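Local coordinates for uncharacterized protein Atu2452 (Agrobacterium tumefaciens, PDB 2R8B), which is of unknown function but is probably an alpha/beta hydrolase related to the dienelactone hydrolases, at residues Gly61-Leu67 against Ala140-Leu146; Ala128-Lys132 against Gln162-Phe166; Leu171-Pro177 against Leu206-Leu210; Ala195-Ile201 against Val224-His230. All blocks are in the same frame, centred on the assembly; numbering follows the deposited sequence.

Contact 1 of 4, residues Gly61-Leu67 against Ala140-Leu146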
loop_
_atom_site.group_PDB
_atom_site.type_symbol
_atom_site.label_atom_id
_atom_site.label_comp_id
_atom_site.label_asym_id
_atom_site.label_seq_id
_atom_site.Cartn_x
_atom_site.Cartn_y
_atom_site.Cartn_z
ATOM N N GLY A 61 -12.842 0.386 -16.506
ATOM C CA GLY A 61 -11.743 -0.261 -17.200
ATOM C C GLY A 61 -10.408 0.339 -16.803
ATOM O O GLY A 61 -9.317 -0.300 -16.970
ATOM N N ALA A 62 -10.504 1.555 -16.263
ATOM C CA ALA A 62 -9.370 2.243 -15.704
ATOM C C ALA A 62 -9.025 1.701 -14.291
ATOM O O ALA A 62 -9.882 1.087 -13.600
ATOM C CB ALA A 62 -9.638 3.724 -15.671
ATOM N N PRO A 63 -7.762 1.915 -13.854
ATOM C CA PRO A 63 -7.322 1.356 -12.570
ATOM C C PRO A 63 -8.210 1.742 -11.398
ATOM O O PRO A 63 -8.882 2.780 -11.442
ATOM C CB PRO A 63 -5.919 1.950 -12.384
ATOM C CG PRO A 63 -5.449 2.231 -13.814
ATOM C CD PRO A 63 -6.686 2.667 -14.549
ATOM N N LEU A 64 -8.230 0.854 -10.405
ATOM C CA LEU A 64 -8.652 1.103 -9.042
ATOM C C LEU A 64 -7.393 1.528 -8.287
ATOM O O LEU A 64 -6.461 0.733 -8.108
ATOM C CB LEU A 64 -9.161 -0.192 -8.394
ATOM C CG LEU A 64 -10.390 -0.191 -7.493
ATOM C CD1 LEU A 64 -10.083 -0.956 -6.268
ATOM C CD2 LEU A 64 -10.889 1.204 -7.111
ATOM N N PHE A 65 -7.342 2.779 -7.859
ATOM C CA PHE A 65 -6.166 3.231 -7.172
ATOM C C PHE A 65 -6.510 3.329 -5.699
ATOM O O PHE A 65 -7.285 4.196 -5.304
ATOM C CB PHE A 65 -5.748 4.590 -7.680
ATOM C CG PHE A 65 -4.339 4.928 -7.372
ATOM C CD1 PHE A 65 -3.589 4.141 -6.526
ATOM C CD2 PHE A 65 -3.754 6.033 -7.927
ATOM C CE1 PHE A 65 -2.276 4.455 -6.259
ATOM C CE2 PHE A 65 -2.439 6.359 -7.659
ATOM C CZ PHE A 65 -1.702 5.578 -6.832
ATOM N N VAL A 66 -5.959 2.448 -4.875
ATOM C CA VAL A 66 -6.196 2.548 -3.438
ATOM C C VAL A 66 -4.937 3.074 -2.755
ATOM O O VAL A 66 -3.836 2.660 -3.104
ATOM C CB VAL A 66 -6.751 1.229 -2.836
ATOM C CG1 VAL A 66 -5.991 0.044 -3.331
ATOM C CG2 VAL A 66 -6.752 1.270 -1.327
ATOM N N LEU A 67 -5.108 4.044 -1.849
ATOM C CA LEU A 67 -3.979 4.717 -1.195
ATOM C C LEU A 67 -4.205 4.722 0.279
ATOM O O LEU A 67 -5.279 5.076 0.754
ATOM C CB LEU A 67 -3.809 6.154 -1.644
ATOM C CG LEU A 67 -3.819 6.512 -3.128
ATOM C CD1 LEU A 67 -5.222 6.909 -3.510
ATOM C CD2 LEU A 67 -2.856 7.663 -3.363
ATOM N N ALA A 140 -13.890 -1.328 -12.270
ATOM C CA ALA A 140 -12.513 -0.910 -12.453
ATOM C C ALA A 140 -11.737 -2.056 -13.074
ATOM O O ALA A 140 -12.206 -3.205 -13.082
ATOM C CB ALA A 140 -11.889 -0.514 -11.093
ATOM N N GLY A 141 -10.550 -1.730 -13.588
ATOM C CA GLY A 141 -9.631 -2.697 -14.206
ATOM C C GLY A 141 -8.442 -3.064 -13.336
ATOM O O GLY A 141 -8.600 -3.801 -12.374
ATOM N N PRO A 142 -7.228 -2.593 -13.675
ATOM C CA PRO A 142 -6.060 -2.939 -12.829
ATOM C C PRO A 142 -6.211 -2.451 -11.385
ATOM O O PRO A 142 -6.827 -1.404 -11.179
ATOM C CB PRO A 142 -4.913 -2.200 -13.530
ATOM C CG PRO A 142 -5.381 -2.095 -14.972
ATOM C CD PRO A 142 -6.832 -1.774 -14.831
ATOM N N VAL A 143 -5.699 -3.180 -10.385
ATOM C CA VAL A 143 -5.651 -2.560 -9.057
ATOM C C VAL A 143 -4.254 -2.111 -8.738
ATOM O O VAL A 143 -3.260 -2.836 -8.910
ATOM C CB VAL A 143 -6.276 -3.367 -7.883
ATOM C CG1 VAL A 143 -7.703 -3.772 -8.170
ATOM C CG2 VAL A 143 -5.549 -4.554 -7.682
ATOM N N ILE A 144 -4.185 -0.876 -8.301
ATOM C CA ILE A 144 -2.928 -0.261 -7.984
ATOM C C ILE A 144 -3.063 0.253 -6.583
ATOM O O ILE A 144 -4.133 0.707 -6.190
ATOM C CB ILE A 144 -2.643 0.896 -8.923
ATOM C CG1 ILE A 144 -2.685 0.375 -10.351
ATOM C CG2 ILE A 144 -1.312 1.525 -8.592
ATOM C CD1 ILE A 144 -2.169 1.327 -11.347
ATOM N N GLY A 145 -1.980 0.171 -5.823
ATOM C CA GLY A 145 -1.976 0.644 -4.464
ATOM C C GLY A 145 -0.715 1.390 -4.217
ATOM O O GLY A 145 0.338 1.177 -4.862
ATOM N N LEU A 146 -0.827 2.278 -3.257
ATOM C CA LEU A 146 0.280 3.071 -2.799
ATOM C C LEU A 146 0.081 3.259 -1.312
ATOM O O LEU A 146 -1.011 3.592 -0.869
ATOM C CB LEU A 146 0.300 4.412 -3.529
ATOM C CG LEU A 146 1.376 5.339 -2.967
ATOM C CD1 LEU A 146 1.898 6.265 -4.035
ATOM C CD2 LEU A 146 0.817 6.116 -1.779
#

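Contact 2 of 4, residues Ala128-Lys132 against Gln162-Phe166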
loop_
_atom_site.group_PDB
_atom_site.type_symbol
_atom_site.label_atom_id
_atom_site.label_comp_id
_atom_site.label_asym_id
_atom_site.label_seq_id
_atom_site.Cartn_x
_atom_site.Cartn_y
_atom_site.Cartn_z
ATOM N N ALA A 128 -8.544 -6.645 1.494
ATOM C CA ALA A 128 -8.774 -7.446 0.313
ATOM C C ALA A 128 -10.240 -7.324 -0.132
ATOM O O ALA A 128 -10.514 -6.980 -1.277
ATOM C CB ALA A 128 -8.439 -8.871 0.592
ATOM N N ASP A 129 -11.171 -7.585 0.786
ATOM C CA ASP A 129 -12.588 -7.604 0.465
ATOM C C ASP A 129 -13.075 -6.267 -0.053
ATOM O O ASP A 129 -13.758 -6.207 -1.093
ATOM C CB ASP A 129 -13.387 -8.022 1.693
ATOM C CG ASP A 129 -13.267 -9.498 1.963
ATOM O OD1 ASP A 129 -12.994 -10.217 0.974
ATOM O OD2 ASP A 129 -13.431 -9.940 3.133
ATOM N N PHE A 130 -12.703 -5.225 0.694
ATOM C CA PHE A 130 -12.972 -3.842 0.410
ATOM C C PHE A 130 -12.503 -3.556 -1.006
ATOM O O PHE A 130 -13.278 -3.122 -1.841
ATOM C CB PHE A 130 -12.206 -3.014 1.439
ATOM C CG PHE A 130 -12.339 -1.525 1.280
ATOM C CD1 PHE A 130 -13.482 -0.857 1.699
ATOM C CD2 PHE A 130 -11.288 -0.775 0.793
ATOM C CE1 PHE A 130 -13.598 0.534 1.585
ATOM C CE2 PHE A 130 -11.398 0.613 0.686
ATOM C CZ PHE A 130 -12.561 1.257 1.073
ATOM N N ILE A 131 -11.253 -3.854 -1.308
ATOM C CA ILE A 131 -10.765 -3.670 -2.673
ATOM C C ILE A 131 -11.566 -4.480 -3.735
ATOM O O ILE A 131 -12.095 -3.880 -4.654
ATOM C CB ILE A 131 -9.212 -3.867 -2.750
ATOM C CG1 ILE A 131 -8.512 -2.720 -2.013
ATOM C CG2 ILE A 131 -8.732 -3.905 -4.210
ATOM C CD1 ILE A 131 -7.139 -3.037 -1.540
ATOM N N LYS A 132 -11.682 -5.803 -3.616
ATOM C CA LYS A 132 -12.517 -6.612 -4.538
ATOM C C LYS A 132 -13.945 -6.047 -4.742
ATOM O O LYS A 132 -14.509 -6.095 -5.859
ATOM C CB LYS A 132 -12.652 -8.066 -4.052
ATOM C CG LYS A 132 -11.397 -8.937 -4.197
ATOM C CD LYS A 132 -11.236 -9.877 -2.987
ATOM C CE LYS A 132 -10.185 -10.976 -3.209
ATOM N NZ LYS A 132 -10.809 -12.150 -3.910
ATOM N N GLN A 162 -2.654 -12.281 -0.858
ATOM C CA GLN A 162 -3.471 -12.336 -2.074
ATOM C C GLN A 162 -2.549 -11.999 -3.205
ATOM O O GLN A 162 -2.658 -10.915 -3.806
ATOM C CB GLN A 162 -4.545 -11.274 -2.034
ATOM C CG GLN A 162 -5.180 -11.097 -0.683
ATOM C CD GLN A 162 -6.280 -12.100 -0.452
ATOM O OE1 GLN A 162 -7.447 -11.736 -0.384
ATOM N NE2 GLN A 162 -5.921 -13.372 -0.363
ATOM N N PRO A 163 -1.592 -12.893 -3.473
ATOM C CA PRO A 163 -0.536 -12.429 -4.362
ATOM C C PRO A 163 -1.088 -12.020 -5.747
ATOM O O PRO A 163 -0.435 -11.293 -6.485
ATOM C CB PRO A 163 0.431 -13.637 -4.406
ATOM C CG PRO A 163 -0.420 -14.823 -4.031
ATOM C CD PRO A 163 -1.406 -14.295 -3.049
ATOM N N GLU A 164 -2.312 -12.431 -6.062
ATOM C CA GLU A 164 -2.832 -12.227 -7.392
ATOM C C GLU A 164 -3.817 -11.072 -7.522
ATOM O O GLU A 164 -4.384 -10.830 -8.606
ATOM C CB GLU A 164 -3.367 -13.545 -7.968
ATOM C CG GLU A 164 -2.233 -14.325 -8.629
ATOM C CD GLU A 164 -2.663 -15.548 -9.485
ATOM O OE1 GLU A 164 -3.833 -15.588 -9.946
ATOM O OE2 GLU A 164 -1.808 -16.455 -9.728
ATOM N N LEU A 165 -4.021 -10.333 -6.444
ATOM C CA LEU A 165 -4.911 -9.167 -6.510
ATOM C C LEU A 165 -4.311 -7.923 -7.209
ATOM O O LEU A 165 -4.887 -7.412 -8.127
ATOM C CB LEU A 165 -5.495 -8.845 -5.138
ATOM C CG LEU A 165 -6.395 -7.622 -5.102
ATOM C CD1 LEU A 165 -7.643 -7.836 -5.950
ATOM C CD2 LEU A 165 -6.770 -7.307 -3.660
ATOM N N PHE A 166 -3.139 -7.469 -6.805
ATOM C CA PHE A 166 -2.540 -6.253 -7.334
ATOM C C PHE A 166 -1.728 -6.379 -8.597
ATOM O O PHE A 166 -0.957 -7.327 -8.765
ATOM C CB PHE A 166 -1.659 -5.605 -6.276
ATOM C CG PHE A 166 -2.425 -4.757 -5.313
ATOM C CD1 PHE A 166 -3.088 -5.343 -4.221
ATOM C CD2 PHE A 166 -2.516 -3.373 -5.500
ATOM C CE1 PHE A 166 -3.829 -4.550 -3.313
ATOM C CE2 PHE A 166 -3.267 -2.591 -4.617
ATOM C CZ PHE A 166 -3.926 -3.181 -3.523
#

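Contact 3 of 4, residues Leu171-Pro177 against Leu206-Leu210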
loop_
_atom_site.group_PDB
_atom_site.type_symbol
_atom_site.label_atom_id
_atom_site.label_comp_id
_atom_site.label_asym_id
_atom_site.label_seq_id
_atom_site.Cartn_x
_atom_site.Cartn_y
_atom_site.Cartn_z
ATOM N N LEU A 171 5.382 0.888 -2.345
ATOM C CA LEU A 171 5.544 0.815 -0.905
ATOM C C LEU A 171 6.477 1.904 -0.413
ATOM O O LEU A 171 7.662 1.903 -0.717
ATOM C CB LEU A 171 6.058 -0.554 -0.522
ATOM C CG LEU A 171 5.236 -1.721 -1.091
ATOM C CD1 LEU A 171 5.914 -3.024 -0.759
ATOM C CD2 LEU A 171 3.801 -1.741 -0.586
HETATM N N MSE A 172 5.950 2.864 0.325
HETATM C CA MSE A 172 6.808 3.932 0.794
HETATM C C MSE A 172 7.258 3.687 2.219
HETATM O O MSE A 172 6.474 3.760 3.153
HETATM C CB MSE A 172 6.095 5.263 0.588
HETATM C CG MSE A 172 5.719 5.391 -0.863
HETATM SE SE MSE A 172 5.047 7.119 -1.298
HETATM C CE MSE A 172 6.693 8.008 -1.958
ATOM N N HIS A 173 8.532 3.344 2.375
ATOM C CA HIS A 173 9.069 3.088 3.668
ATOM C C HIS A 173 8.245 1.988 4.337
ATOM O O HIS A 173 7.612 2.240 5.340
ATOM C CB HIS A 173 9.065 4.368 4.504
ATOM C CG HIS A 173 9.924 5.455 3.933
ATOM N ND1 HIS A 173 11.172 5.769 4.432
ATOM C CD2 HIS A 173 9.721 6.298 2.895
ATOM C CE1 HIS A 173 11.702 6.749 3.726
ATOM N NE2 HIS A 173 10.839 7.088 2.786
ATOM N N PRO A 174 8.234 0.771 3.765
ATOM C CA PRO A 174 7.651 -0.373 4.450
ATOM C C PRO A 174 8.538 -0.869 5.574
ATOM O O PRO A 174 9.739 -0.537 5.618
ATOM C CB PRO A 174 7.649 -1.446 3.370
ATOM C CG PRO A 174 8.852 -1.106 2.569
ATOM C CD PRO A 174 8.762 0.376 2.449
ATOM N N LEU A 175 7.956 -1.688 6.450
ATOM C CA LEU A 175 8.659 -2.361 7.553
ATOM C C LEU A 175 7.968 -3.707 7.636
ATOM O O LEU A 175 6.822 -3.768 8.049
ATOM C CB LEU A 175 8.382 -1.625 8.861
ATOM C CG LEU A 175 9.198 -1.881 10.126
ATOM C CD1 LEU A 175 8.307 -1.759 11.380
ATOM C CD2 LEU A 175 9.947 -3.173 10.122
ATOM N N ILE A 176 8.603 -4.779 7.194
ATOM C CA ILE A 176 8.009 -6.104 7.418
ATOM C C ILE A 176 9.027 -6.915 8.182
ATOM O O ILE A 176 10.129 -7.124 7.676
ATOM C CB ILE A 176 7.632 -6.797 6.095
ATOM C CG1 ILE A 176 6.514 -6.027 5.384
ATOM C CG2 ILE A 176 7.196 -8.188 6.323
ATOM C CD1 ILE A 176 5.134 -6.391 5.809
ATOM N N PRO A 177 8.668 -7.333 9.417
ATOM C CA PRO A 177 9.536 -8.008 10.448
ATOM C C PRO A 177 9.675 -9.516 10.339
ATOM O O PRO A 177 10.619 -10.122 10.906
ATOM C CB PRO A 177 8.828 -7.694 11.772
ATOM C CG PRO A 177 7.336 -7.515 11.365
ATOM C CD PRO A 177 7.293 -7.083 9.905
ATOM N N LEU A 206 15.787 -5.063 6.533
ATOM C CA LEU A 206 14.432 -5.607 6.425
ATOM C C LEU A 206 13.797 -5.167 5.142
ATOM O O LEU A 206 13.043 -5.941 4.562
ATOM C CB LEU A 206 13.546 -5.287 7.623
ATOM C CG LEU A 206 13.838 -6.102 8.897
ATOM C CD1 LEU A 206 12.929 -5.571 10.018
ATOM C CD2 LEU A 206 13.700 -7.627 8.736
ATOM N N THR A 207 14.086 -3.933 4.698
ATOM C CA THR A 207 13.648 -3.479 3.370
ATOM C C THR A 207 14.265 -4.347 2.276
ATOM O O THR A 207 13.582 -4.764 1.354
ATOM C CB THR A 207 14.134 -2.085 3.083
ATOM O OG1 THR A 207 13.635 -1.167 4.060
ATOM C CG2 THR A 207 13.697 -1.654 1.730
ATOM N N LYS A 208 15.566 -4.597 2.408
ATOM C CA LYS A 208 16.364 -5.297 1.417
ATOM C C LYS A 208 15.713 -6.675 1.323
ATOM O O LYS A 208 15.585 -7.251 0.249
ATOM C CB LYS A 208 17.798 -5.385 1.953
ATOM C CG LYS A 208 18.989 -5.266 0.990
ATOM C CD LYS A 208 19.566 -3.831 0.748
ATOM C CE LYS A 208 20.898 -3.488 1.513
ATOM N NZ LYS A 208 22.045 -4.537 1.611
ATOM N N ALA A 209 15.248 -7.179 2.458
ATOM C CA ALA A 209 14.698 -8.545 2.534
ATOM C C ALA A 209 13.263 -8.634 2.054
ATOM O O ALA A 209 12.892 -9.562 1.370
ATOM C CB ALA A 209 14.813 -9.095 3.926
ATOM N N LEU A 210 12.440 -7.681 2.423
ATOM C CA LEU A 210 11.107 -7.612 1.833
ATOM C C LEU A 210 11.201 -7.597 0.281
ATOM O O LEU A 210 10.490 -8.328 -0.419
ATOM C CB LEU A 210 10.418 -6.363 2.336
ATOM C CG LEU A 210 8.975 -6.217 1.863
ATOM C CD1 LEU A 210 8.115 -7.467 2.222
ATOM C CD2 LEU A 210 8.340 -4.839 2.324
HETATM O O HOH W 1 12.188 -1.991 6.366
HETATM O O HOH W 2 11.451 -7.704 5.621
#

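Contact 4 of 4, residues Ala195-Ile201 against Val224-His230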
loop_
_atom_site.group_PDB
_atom_site.type_symbol
_atom_site.label_atom_id
_atom_site.label_comp_id
_atom_site.label_asym_id
_atom_site.label_seq_id
_atom_site.Cartn_x
_atom_site.Cartn_y
_atom_site.Cartn_z
ATOM N N ALA A 195 12.734 3.971 0.026
ATOM C CA ALA A 195 13.214 3.765 1.378
ATOM C C ALA A 195 14.384 4.672 1.823
ATOM O O ALA A 195 15.118 5.239 1.008
ATOM C CB ALA A 195 13.546 2.306 1.573
ATOM N N GLY A 196 14.543 4.813 3.130
ATOM C CA GLY A 196 15.595 5.678 3.605
ATOM C C GLY A 196 16.704 4.772 4.074
ATOM O O GLY A 196 16.466 3.697 4.648
ATOM N N GLU A 197 17.937 5.156 3.867
ATOM C CA GLU A 197 18.877 4.260 4.435
ATOM C C GLU A 197 19.227 4.524 5.917
ATOM O O GLU A 197 19.898 3.705 6.523
ATOM C CB GLU A 197 20.052 3.990 3.501
ATOM C CG GLU A 197 20.828 5.155 3.104
ATOM C CD GLU A 197 21.762 4.886 1.931
ATOM O OE1 GLU A 197 21.328 4.353 0.886
ATOM O OE2 GLU A 197 22.952 5.239 2.063
ATOM N N ARG A 198 18.731 5.615 6.517
ATOM C CA ARG A 198 18.959 5.879 7.961
ATOM C C ARG A 198 17.664 6.127 8.709
ATOM O O ARG A 198 17.576 6.895 9.680
ATOM C CB ARG A 198 19.942 6.996 8.186
ATOM C CG ARG A 198 21.321 6.522 8.087
ATOM C CD ARG A 198 22.277 7.678 7.880
ATOM N NE ARG A 198 22.404 7.870 6.449
ATOM C CZ ARG A 198 23.529 7.698 5.765
ATOM N NH1 ARG A 198 24.635 7.355 6.404
ATOM N NH2 ARG A 198 23.531 7.886 4.438
ATOM N N ASP A 199 16.684 5.373 8.256
ATOM C CA ASP A 199 15.345 5.450 8.688
ATOM C C ASP A 199 15.294 4.679 9.984
ATOM O O ASP A 199 15.481 3.447 10.017
ATOM C CB ASP A 199 14.525 4.819 7.592
ATOM C CG ASP A 199 13.078 4.921 7.831
ATOM O OD1 ASP A 199 12.680 5.112 9.017
ATOM O OD2 ASP A 199 12.339 4.778 6.828
ATOM N N PRO A 200 15.036 5.390 11.090
ATOM C CA PRO A 200 15.171 4.666 12.346
ATOM C C PRO A 200 13.998 3.664 12.484
ATOM O O PRO A 200 14.026 2.781 13.323
ATOM C CB PRO A 200 15.100 5.784 13.399
ATOM C CG PRO A 200 14.255 6.828 12.774
ATOM C CD PRO A 200 14.517 6.760 11.291
ATOM N N ILE A 201 12.975 3.803 11.654
ATOM C CA ILE A 201 11.847 2.904 11.747
ATOM C C ILE A 201 11.988 1.706 10.795
ATOM O O ILE A 201 11.358 0.655 11.023
ATOM C CB ILE A 201 10.512 3.659 11.528
ATOM C CG1 ILE A 201 10.156 4.445 12.806
ATOM C CG2 ILE A 201 9.397 2.691 11.225
ATOM C CD1 ILE A 201 9.363 5.711 12.569
ATOM N N VAL A 224 14.079 2.226 -4.662
ATOM C CA VAL A 224 14.774 3.484 -4.822
ATOM C C VAL A 224 15.140 3.923 -3.412
ATOM O O VAL A 224 14.279 4.013 -2.560
ATOM C CB VAL A 224 13.870 4.504 -5.586
ATOM C CG1 VAL A 224 14.435 5.921 -5.519
ATOM C CG2 VAL A 224 13.665 4.056 -7.076
ATOM N N TRP A 225 16.422 4.108 -3.137
ATOM C CA TRP A 225 16.882 4.498 -1.809
ATOM C C TRP A 225 17.157 5.983 -1.730
ATOM O O TRP A 225 17.296 6.635 -2.728
ATOM C CB TRP A 225 18.175 3.777 -1.485
ATOM C CG TRP A 225 18.036 2.287 -1.359
ATOM C CD1 TRP A 225 18.246 1.337 -2.346
ATOM C CD2 TRP A 225 17.684 1.564 -0.177
ATOM N NE1 TRP A 225 18.044 0.059 -1.833
ATOM C CE2 TRP A 225 17.676 0.173 -0.513
ATOM C CE3 TRP A 225 17.364 1.947 1.124
ATOM C CZ2 TRP A 225 17.354 -0.833 0.426
ATOM C CZ3 TRP A 225 17.020 0.968 2.042
ATOM C CH2 TRP A 225 17.037 -0.428 1.690
ATOM N N HIS A 226 17.221 6.535 -0.537
ATOM C CA HIS A 226 17.870 7.820 -0.364
ATOM C C HIS A 226 18.641 7.703 0.923
ATOM O O HIS A 226 18.280 6.849 1.754
ATOM C CB HIS A 226 16.881 9.008 -0.382
ATOM C CG HIS A 226 15.830 8.988 0.693
ATOM N ND1 HIS A 226 16.069 9.411 1.984
ATOM C CD2 HIS A 226 14.516 8.650 0.649
ATOM C CE1 HIS A 226 14.953 9.330 2.689
ATOM N NE2 HIS A 226 13.995 8.868 1.903
ATOM N N PRO A 227 19.675 8.556 1.128
ATOM C CA PRO A 227 20.292 8.549 2.475
ATOM C C PRO A 227 19.163 9.116 3.330
ATOM O O PRO A 227 18.073 9.416 2.786
ATOM C CB PRO A 227 21.436 9.545 2.357
ATOM C CG PRO A 227 21.117 10.393 1.126
ATOM C CD PRO A 227 20.195 9.623 0.244
ATOM N N GLY A 228 19.306 9.313 4.621
ATOM C CA GLY A 228 18.099 9.969 5.233
ATOM C C GLY A 228 17.070 9.016 5.822
ATOM O O GLY A 228 17.254 7.801 5.763
ATOM N N GLY A 229 16.015 9.581 6.406
ATOM C CA GLY A 229 15.252 8.925 7.460
ATOM C C GLY A 229 13.945 8.393 6.961
ATOM O O GLY A 229 13.863 7.911 5.846
ATOM N N HIS A 230 12.911 8.527 7.792
ATOM C CA HIS A 230 11.536 8.115 7.494
ATOM C C HIS A 230 10.808 9.096 6.573
ATOM O O HIS A 230 9.664 8.831 6.112
ATOM C CB HIS A 230 10.755 8.026 8.801
ATOM C CG HIS A 230 9.561 7.126 8.731
ATOM N ND1 HIS A 230 9.627 5.827 8.248
ATOM C CD2 HIS A 230 8.278 7.317 9.115
ATOM C CE1 HIS A 230 8.438 5.258 8.346
ATOM N NE2 HIS A 230 7.599 6.145 8.857
#

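Contact 1 of 4, residues Gly61-Leu67 against Ala140-Leu146
F65 lays its ring edge along L146, with CE1 3.8 Å from L146 CB, and the same CE1 also meets I144 CG2. The ring gets there because CG stands opposite the backbone N (chi1 -161°), which carries it over the neighbouring parallel strand. This is the tightly packed part. From L64 to L67 the residues pair in sequence with V143 to L146, and four backbone bonds alternate across the gap, among them I144 N to L64 O (2.8 Å) and V66 N to I144 O (2.8 Å). CA-H...O contacts, such as that of L67 CA with L146 O, accompany them. F65, L67, I144 and L146 line the sheet face covered by helix 234-244. L64, V66 and V143 line the face under helix 117-138, where L64 CB and V143 CG1 lie side by side at 3.9 Å. Toward the start of both strands the pairing loosens into turns that reach solvent at G61. There G141 N still binds A62 O (2.9 Å), but the donor sits 51° above the carbonyl plane, and the P63 and P142 rings, which have no N-H to give, merely touch, P142 CD 3.9 Å from P63 CA. The chemistry implies a central parallel strand pair held by regular amide bonding and clad with hydrocarbon on both faces, as in the core of an alpha/beta hydrolase.

Contact 2 of 4, residues Ala128-Lys132 against Gln162-Phe166
I131 and L165 meet where helix 117-138 packs against the loop that follows helix 150-161, within the layered alpha/beta-hydrolase fold. The loop leads into strand 168-172 of the central sheet, so the contact joins two connections on the same side of that sheet.

The apolar group carries most of it. I131 sends its two branches to different partners: CG2 touches L165 CD2 at 4.0 Å, while CD1 approaches the far end of the F166 ring. L165 points toward the helix with CG opposite its backbone N (chi1 178°), which sets its two methyls before I131 and the stem of K132; L165 CD1 lies 4.3 Å from K132 CG. Beneath this cluster, I131 also rests on L64, V66 and V143 of the sheet, and F166 is packed by L155, V158 and L159 of helix 150-161.

The mixed polar and apolar group lies nearer the surface. The Q162 chain bends at chi2 (-84°) and brings its amide oxygen over the helix, so that OE1 meets the A128 methyl and lies 4.0 Å from K132 CE. The lysine and glutamine chains run at about a right angle, and the meeting is with lysine hydrocarbon, since K132 NZ is 4.9 Å from Q162 OE1.

Backbone bonds shape each partner separately: K132 N to A128 O (2.9 Å) belongs to the helix, and L165 N to Q162 O (3.0 Å) closes a turn in the loop just before F166. At the deep end, I131 CD1 stands 3.8 Å from F166 CZ, the two side chains roughly perpendicular.

Contact 3 of 4, residues Leu171-Pro177 against Leu206-Leu210
L210 reaches from helix 204-217 into the fork formed by P174 and I176, and this apolar grip is the centre of the contact. Its CD2 lies 3.6 Å from P174 CB and 3.8 Å from I176 CG1, while its second methyl, CD1, meets the same I176 CG1. CG opposite the backbone N (chi1 -176°) extends the leucine away from the helix toward the loop. L171 CD1, on the strand itself, lies farther from L210 CD2. One helical turn earlier, L206 gives the outer contact: its CD1 meets L175 CD2 at 3.8 Å, and its branches lie along the carbonyl oxygen of I176.

Water supplies the polar links. One molecule donates to P174 O (2.9 Å) and is also hydrogen-bonded to T207 OG1 (2.8 Å), joining loop carbonyl to helix hydroxyl. A second donates to both I176 O and L206 O, so the two backbones are bridged rather than directly bonded.

A sulfate, probably from the crystallisation liquor, lies beside the L175 side chain, and N153 holds the L175 backbone N. The loop leaves the C-terminal end of strand 168-172, the end of the sheet where alpha/beta hydrolases place their active site, consistent with its position near the probable triad.

Contact 4 of 4, residues Ala195-Ile201 against Val224-His230
D199 and H230 face each other in the loops that follow two parallel strands, joined in a beta-alpha-beta unit through helix 204-217, in the arrangement of the acid and histidine of an alpha/beta-hydrolase triad. H230 ND1 donates to the syn lone pair of D199 OD2 (3.2 Å) in a nearly straight bond of 169°, with the oxygen close to the imidazole plane; a weak bond goes to OD1. Carboxylate and ring planes are nonetheless turned 63° apart. The first torsion of H230, with CG opposite the backbone N, swings the ring beside D199 and under I201, whose CD1 sits over the centre of one face in a CH-pi contact. OD1 also takes the N-H of I201, an Asx turn that fixes the loop, and OD2 is bound by H173. On its other nitrogen, H230 NE2 makes a weak bond to S149, consistent with a Ser-His-Asp triad.

Upstream, the strands are joined by bonds such as A195 N to V224 O (3.0 Å). W225 and H226 point to opposite faces of the sheet: the W225 indole brings its CZ3 to A195 CB (3.8 Å), with G196 O at the ring edge, whereas the H226 ring lies under G196 CA, though its exact placement is doubtful. E197 runs at about a right angle to W225, and its CG passes P227 CA. The guanidinium of R198 lies with P227 and G228 at its edge. Beyond the strands, R198 N is bonded to G228 O at 2.7 Å, the donor tilted 28° from the carbonyl plane.

From the N terminus, contact 1 closes the longest loop, bringing 140-146 back against 61-67 and setting neighbouring central strands side by side. Contact 2 crosses it: 128-132 lies inside that loop and 162-166 beyond it, tying helix 117-138 to the approach of strand 168-172; the two touch through V143, I144 and G145 against L165 and F166. Contacts 3 and 4 follow in series and cross each other, since 195-201 falls between the halves of contact 3. They meet where H173 reaches D199. Contact 3 seats a post-strand loop on helix 204-217, and contact 4 adds the edge strand 220-226, about 27 Å between centres from contact 1.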